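Fe-regulated protein B (Neisseria meningitidis, PDB 4AIP) serves as a TonB-dependent iron transporter of the outer membrane, probably carrying iron or iron-bearing siderophores across it. Local coordinates at residues Asn580-Leu591 against Val606-His617. Numbering follows the deposited sequence.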
loop_
_atom_site.group_PDB
_atom_site.type_symbol
_atom_site.label_atom_id
_atom_site.label_comp_id
_atom_site.label_asym_id
_atom_site.label_seq_id
_atom_site.Cartn_x
_atom_site.Cartn_y
_atom_site.Cartn_z
ATOM N N ASN B 580 19.553 35.949 20.928
ATOM C CA ASN B 580 19.431 37.079 19.993
ATOM C C ASN B 580 20.815 37.490 19.484
ATOM O O ASN B 580 21.801 37.561 20.226
ATOM C CB ASN B 580 18.645 38.228 20.630
ATOM C CG ASN B 580 17.406 37.717 21.346
ATOM O OD1 ASN B 580 16.475 37.214 20.721
ATOM N ND2 ASN B 580 17.426 37.777 22.646
ATOM N N ALA B 581 20.910 37.668 18.182
ATOM C CA ALA B 581 22.222 37.833 17.647
ATOM C C ALA B 581 22.344 38.867 16.580
ATOM O O ALA B 581 23.387 38.910 15.935
ATOM C CB ALA B 581 22.829 36.467 17.185
ATOM N N GLY B 582 21.311 39.672 16.365
ATOM C CA GLY B 582 21.405 40.681 15.285
ATOM C C GLY B 582 20.109 41.344 14.896
ATOM O O GLY B 582 19.157 41.327 15.676
ATOM N N TYR B 583 20.063 41.909 13.687
ATOM C CA TYR B 583 18.826 42.521 13.208
ATOM C C TYR B 583 18.672 42.255 11.732
ATOM O O TYR B 583 19.580 41.720 11.094
ATOM C CB TYR B 583 18.711 44.027 13.586
ATOM C CG TYR B 583 19.790 44.966 13.008
ATOM C CD1 TYR B 583 21.010 45.148 13.663
ATOM C CD2 TYR B 583 19.581 45.681 11.811
ATOM C CE1 TYR B 583 22.024 46.014 13.148
ATOM C CE2 TYR B 583 20.583 46.561 11.295
ATOM C CZ TYR B 583 21.805 46.716 11.982
ATOM O OH TYR B 583 22.804 47.548 11.487
ATOM N N ILE B 584 17.508 42.602 11.191
ATOM C CA ILE B 584 17.240 42.313 9.828
ATOM C C ILE B 584 16.642 43.536 9.160
ATOM O O ILE B 584 15.836 44.270 9.789
ATOM C CB ILE B 584 16.337 41.062 9.639
ATOM C CG1 ILE B 584 16.983 39.802 10.262
ATOM C CG2 ILE B 584 16.058 40.781 8.114
ATOM C CD1 ILE B 584 15.998 38.752 10.708
ATOM N N LYS B 585 17.078 43.754 7.903
ATOM C CA LYS B 585 16.453 44.725 7.071
ATOM C C LYS B 585 15.882 44.135 5.833
ATOM O O LYS B 585 16.435 43.241 5.266
ATOM C CB LYS B 585 17.399 45.869 6.712
ATOM C CG LYS B 585 16.930 47.173 7.358
ATOM C CD LYS B 585 17.816 47.629 8.503
ATOM C CE LYS B 585 16.998 48.483 9.499
ATOM N NZ LYS B 585 16.442 49.780 8.982
ATOM N N ASN B 586 14.728 44.607 5.437
ATOM C CA ASN B 586 14.267 44.270 4.159
ATOM C C ASN B 586 13.585 45.473 3.552
ATOM O O ASN B 586 13.029 46.291 4.291
ATOM C CB ASN B 586 13.338 43.060 4.222
ATOM C CG ASN B 586 13.184 42.381 2.874
ATOM O OD1 ASN B 586 13.935 42.665 1.917
ATOM N ND2 ASN B 586 12.189 41.509 2.771
ATOM N N HIS B 587 13.616 45.589 2.226
ATOM C CA HIS B 587 12.808 46.633 1.542
ATOM C C HIS B 587 12.724 46.336 0.090
ATOM O O HIS B 587 13.578 45.669 -0.407
ATOM C CB HIS B 587 13.385 48.051 1.710
ATOM C CG HIS B 587 14.668 48.265 0.969
ATOM N ND1 HIS B 587 15.907 48.144 1.570
ATOM C CD2 HIS B 587 14.906 48.617 -0.317
ATOM C CE1 HIS B 587 16.849 48.414 0.694
ATOM N NE2 HIS B 587 16.270 48.694 -0.463
ATOM N N GLY B 588 11.710 46.858 -0.592
ATOM C CA GLY B 588 11.605 46.682 -2.038
ATOM C C GLY B 588 10.237 47.047 -2.554
ATOM O O GLY B 588 9.525 47.819 -1.945
ATOM N N TYR B 589 9.861 46.453 -3.663
ATOM C CA TYR B 589 8.691 46.842 -4.331
ATOM C C TYR B 589 8.186 45.648 -5.102
ATOM O O TYR B 589 8.916 44.656 -5.265
ATOM C CB TYR B 589 8.993 48.051 -5.263
ATOM C CG TYR B 589 10.025 47.771 -6.332
ATOM C CD1 TYR B 589 11.400 47.729 -6.002
ATOM C CD2 TYR B 589 9.644 47.498 -7.640
ATOM C CE1 TYR B 589 12.386 47.484 -6.962
ATOM C CE2 TYR B 589 10.645 47.240 -8.655
ATOM C CZ TYR B 589 12.000 47.232 -8.302
ATOM O OH TYR B 589 12.982 46.984 -9.243
ATOM N N GLU B 590 6.915 45.768 -5.509
ATOM C CA GLU B 590 6.196 44.920 -6.457
ATOM C C GLU B 590 5.226 45.794 -7.320
ATOM O O GLU B 590 4.497 46.667 -6.786
ATOM C CB GLU B 590 5.353 43.890 -5.727
ATOM C CG GLU B 590 4.615 42.881 -6.636
ATOM C CD GLU B 590 4.299 41.512 -5.905
ATOM O OE1 GLU B 590 4.842 41.283 -4.765
ATOM O OE2 GLU B 590 3.505 40.699 -6.475
ATOM N N LEU B 591 5.219 45.531 -8.632
ATOM C CA LEU B 591 4.227 46.055 -9.529
ATOM C C LEU B 591 3.451 44.888 -10.181
ATOM O O LEU B 591 3.987 43.782 -10.368
ATOM C CB LEU B 591 4.895 46.927 -10.605
ATOM C CG LEU B 591 5.515 48.240 -10.104
ATOM C CD1 LEU B 591 6.432 48.883 -11.144
ATOM C CD2 LEU B 591 4.427 49.243 -9.658
ATOM N N VAL B 606 6.357 42.375 -11.561
ATOM C CA VAL B 606 7.807 42.499 -11.299
ATOM C C VAL B 606 7.973 42.746 -9.794
ATOM O O VAL B 606 7.100 43.347 -9.133
ATOM C CB VAL B 606 8.455 43.704 -12.153
ATOM C CG1 VAL B 606 7.818 45.020 -11.724
ATOM C CG2 VAL B 606 10.015 43.834 -12.034
ATOM N N SER B 607 9.084 42.272 -9.251
ATOM C CA SER B 607 9.295 42.299 -7.848
ATOM C C SER B 607 10.744 42.263 -7.622
ATOM O O SER B 607 11.457 41.540 -8.325
ATOM C CB SER B 607 8.714 41.062 -7.212
ATOM O OG SER B 607 9.123 40.949 -5.847
ATOM N N HIS B 608 11.198 43.094 -6.695
ATOM C CA HIS B 608 12.560 43.002 -6.222
ATOM C C HIS B 608 12.556 43.409 -4.786
ATOM O O HIS B 608 11.878 44.385 -4.408
ATOM C CB HIS B 608 13.499 43.922 -6.977
ATOM C CG HIS B 608 14.923 43.806 -6.539
ATOM N ND1 HIS B 608 15.811 42.932 -7.132
ATOM C CD2 HIS B 608 15.605 44.432 -5.546
ATOM C CE1 HIS B 608 16.986 43.036 -6.534
ATOM N NE2 HIS B 608 16.889 43.940 -5.569
ATOM N N SER B 609 13.354 42.684 -3.991
ATOM C CA SER B 609 13.557 43.011 -2.601
ATOM C C SER B 609 14.969 42.725 -2.149
ATOM O O SER B 609 15.718 42.129 -2.875
ATOM C CB SER B 609 12.534 42.248 -1.807
ATOM O OG SER B 609 12.699 40.881 -2.098
ATOM N N LYS B 610 15.349 43.173 -0.949
ATOM C CA LYS B 610 16.742 43.073 -0.507
ATOM C C LYS B 610 16.894 42.625 0.979
ATOM O O LYS B 610 17.119 43.453 1.855
ATOM C CB LYS B 610 17.454 44.412 -0.757
ATOM C CG LYS B 610 18.976 44.418 -0.481
ATOM C CD LYS B 610 19.481 45.891 -0.250
ATOM C CE LYS B 610 20.989 46.050 -0.500
ATOM N NZ LYS B 610 21.290 47.415 -0.957
ATOM N N PRO B 611 16.737 41.327 1.265
ATOM C CA PRO B 611 16.873 40.907 2.655
ATOM C C PRO B 611 18.310 40.949 3.091
ATOM O O PRO B 611 19.179 40.371 2.390
ATOM C CB PRO B 611 16.401 39.415 2.659
ATOM C CG PRO B 611 16.302 39.007 1.154
ATOM C CD PRO B 611 16.139 40.279 0.398
ATOM N N ARG B 612 18.518 41.586 4.253
ATOM C CA ARG B 612 19.829 41.740 4.877
ATOM C C ARG B 612 19.874 41.443 6.372
ATOM O O ARG B 612 19.049 41.944 7.157
ATOM C CB ARG B 612 20.386 43.162 4.612
ATOM C CG ARG B 612 20.869 43.390 3.162
ATOM C CD ARG B 612 21.928 42.317 2.746
ATOM N NE ARG B 612 22.364 42.571 1.369
ATOM C CZ ARG B 612 21.783 42.072 0.290
ATOM N NH1 ARG B 612 20.740 41.244 0.396
ATOM N NH2 ARG B 612 22.230 42.413 -0.899
ATOM N N PHE B 613 20.885 40.656 6.739
ATOM C CA PHE B 613 21.073 40.121 8.066
ATOM C C PHE B 613 22.387 40.673 8.653
ATOM O O PHE B 613 23.482 40.404 8.157
ATOM C CB PHE B 613 21.060 38.583 7.998
ATOM C CG PHE B 613 19.708 38.015 7.758
ATOM C CD1 PHE B 613 19.041 38.245 6.559
ATOM C CD2 PHE B 613 19.066 37.311 8.739
ATOM C CE1 PHE B 613 17.760 37.763 6.339
ATOM C CE2 PHE B 613 17.807 36.817 8.532
ATOM C CZ PHE B 613 17.149 37.045 7.326
ATOM N N TYR B 614 22.230 41.454 9.714
ATOM C CA TYR B 614 23.280 42.224 10.333
ATOM C C TYR B 614 23.668 41.583 11.638
ATOM O O TYR B 614 22.871 41.560 12.557
ATOM C CB TYR B 614 22.768 43.604 10.600
ATOM C CG TYR B 614 22.577 44.377 9.344
ATOM C CD1 TYR B 614 23.649 45.079 8.748
ATOM C CD2 TYR B 614 21.341 44.420 8.723
ATOM C CE1 TYR B 614 23.477 45.789 7.558
ATOM C CE2 TYR B 614 21.153 45.120 7.521
ATOM C CZ TYR B 614 22.221 45.787 6.952
ATOM O OH TYR B 614 21.999 46.482 5.798
ATOM N N ASP B 615 24.867 41.016 11.691
ATOM C CA ASP B 615 25.396 40.349 12.865
ATOM C C ASP B 615 25.805 41.371 13.897
ATOM O O ASP B 615 26.419 42.402 13.548
ATOM C CB ASP B 615 26.641 39.551 12.470
ATOM C CG ASP B 615 26.323 38.130 12.091
ATOM O OD1 ASP B 615 26.141 37.288 13.005
ATOM O OD2 ASP B 615 26.252 37.873 10.873
ATOM N N THR B 616 25.525 41.047 15.164
ATOM C CA THR B 616 25.572 41.987 16.283
ATOM C C THR B 616 26.347 41.389 17.450
ATOM O O THR B 616 26.691 42.072 18.456
ATOM C CB THR B 616 24.113 42.337 16.674
ATOM O OG1 THR B 616 23.771 43.604 16.097
ATOM C CG2 THR B 616 23.872 42.362 18.162
ATOM N N HIS B 617 26.652 40.116 17.267
ATOM C CA HIS B 617 27.174 39.231 18.283
ATOM C C HIS B 617 28.611 38.866 17.922
ATOM O O HIS B 617 28.923 38.635 16.752
ATOM C CB HIS B 617 26.272 37.996 18.316
ATOM C CG HIS B 617 26.565 37.078 19.436
ATOM N ND1 HIS B 617 27.586 36.159 19.383
ATOM C CD2 HIS B 617 25.999 36.954 20.656
ATOM C CE1 HIS B 617 27.631 35.495 20.523
ATOM N NE2 HIS B 617 26.684 35.967 21.313
#
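Strand 580-591 pairs with the chain from Val606 to Asp615 as the two arms of an antiparallel beta hairpin in the wall of the TonB-dependent receptor barrel, the axes of 580-591 and 606-609 running 4.8 Å apart at 173°. Reciprocal backbone hydrogen bonds join Tyr583 with Tyr614, Lys585 with Arg612, Tyr589 with His608 and Leu591 with Val606. The ladder is disturbed at Lys610-Pro611, where His587 N makes no bond to Lys610 O. There Asn586 has CG anti to its own N, which swings OD1 across to the partner chain; Lys610 N reaches both this OD1 and His587 O, each bond weak and bent. The other end of that amide, ND2, binds Arg110 O, and Met112 of strand 112-113 packs against Asn586, Pro611 and Phe613, so this face looks inward to the plug domain. Glu590 lies on the same face and makes salt bridges to Arg68 and Lys151. Ile584 and Phe613 also point inward from a non-hydrogen-bonded pair: Ile584 CG1 lies over the face of the Phe613 ring, 3.8 Å from its centroid, and Ile584 CD1 comes within 3.4 Å of Phe613 CE2.

On the outer face, the hydrogen-bonded pair Tyr583 and Tyr614 brings two aromatic side chains together with little ring overlap. With Tyr583 CG held between its backbone N and carbonyl carbon (chi1 62°), the ring folds across the neighbouring strand. The two rings are nearly parallel, 9° between planes, but slid apart with centroids 4.7 Å distant, so that Tyr614 CB, rather than its ring, sits over the centre of the Tyr583 ring in a CH-pi contact. Beyond it, Thr616 OG1 lies near the plane of that ring at its edge, 4.0 Å from Tyr583 CD1.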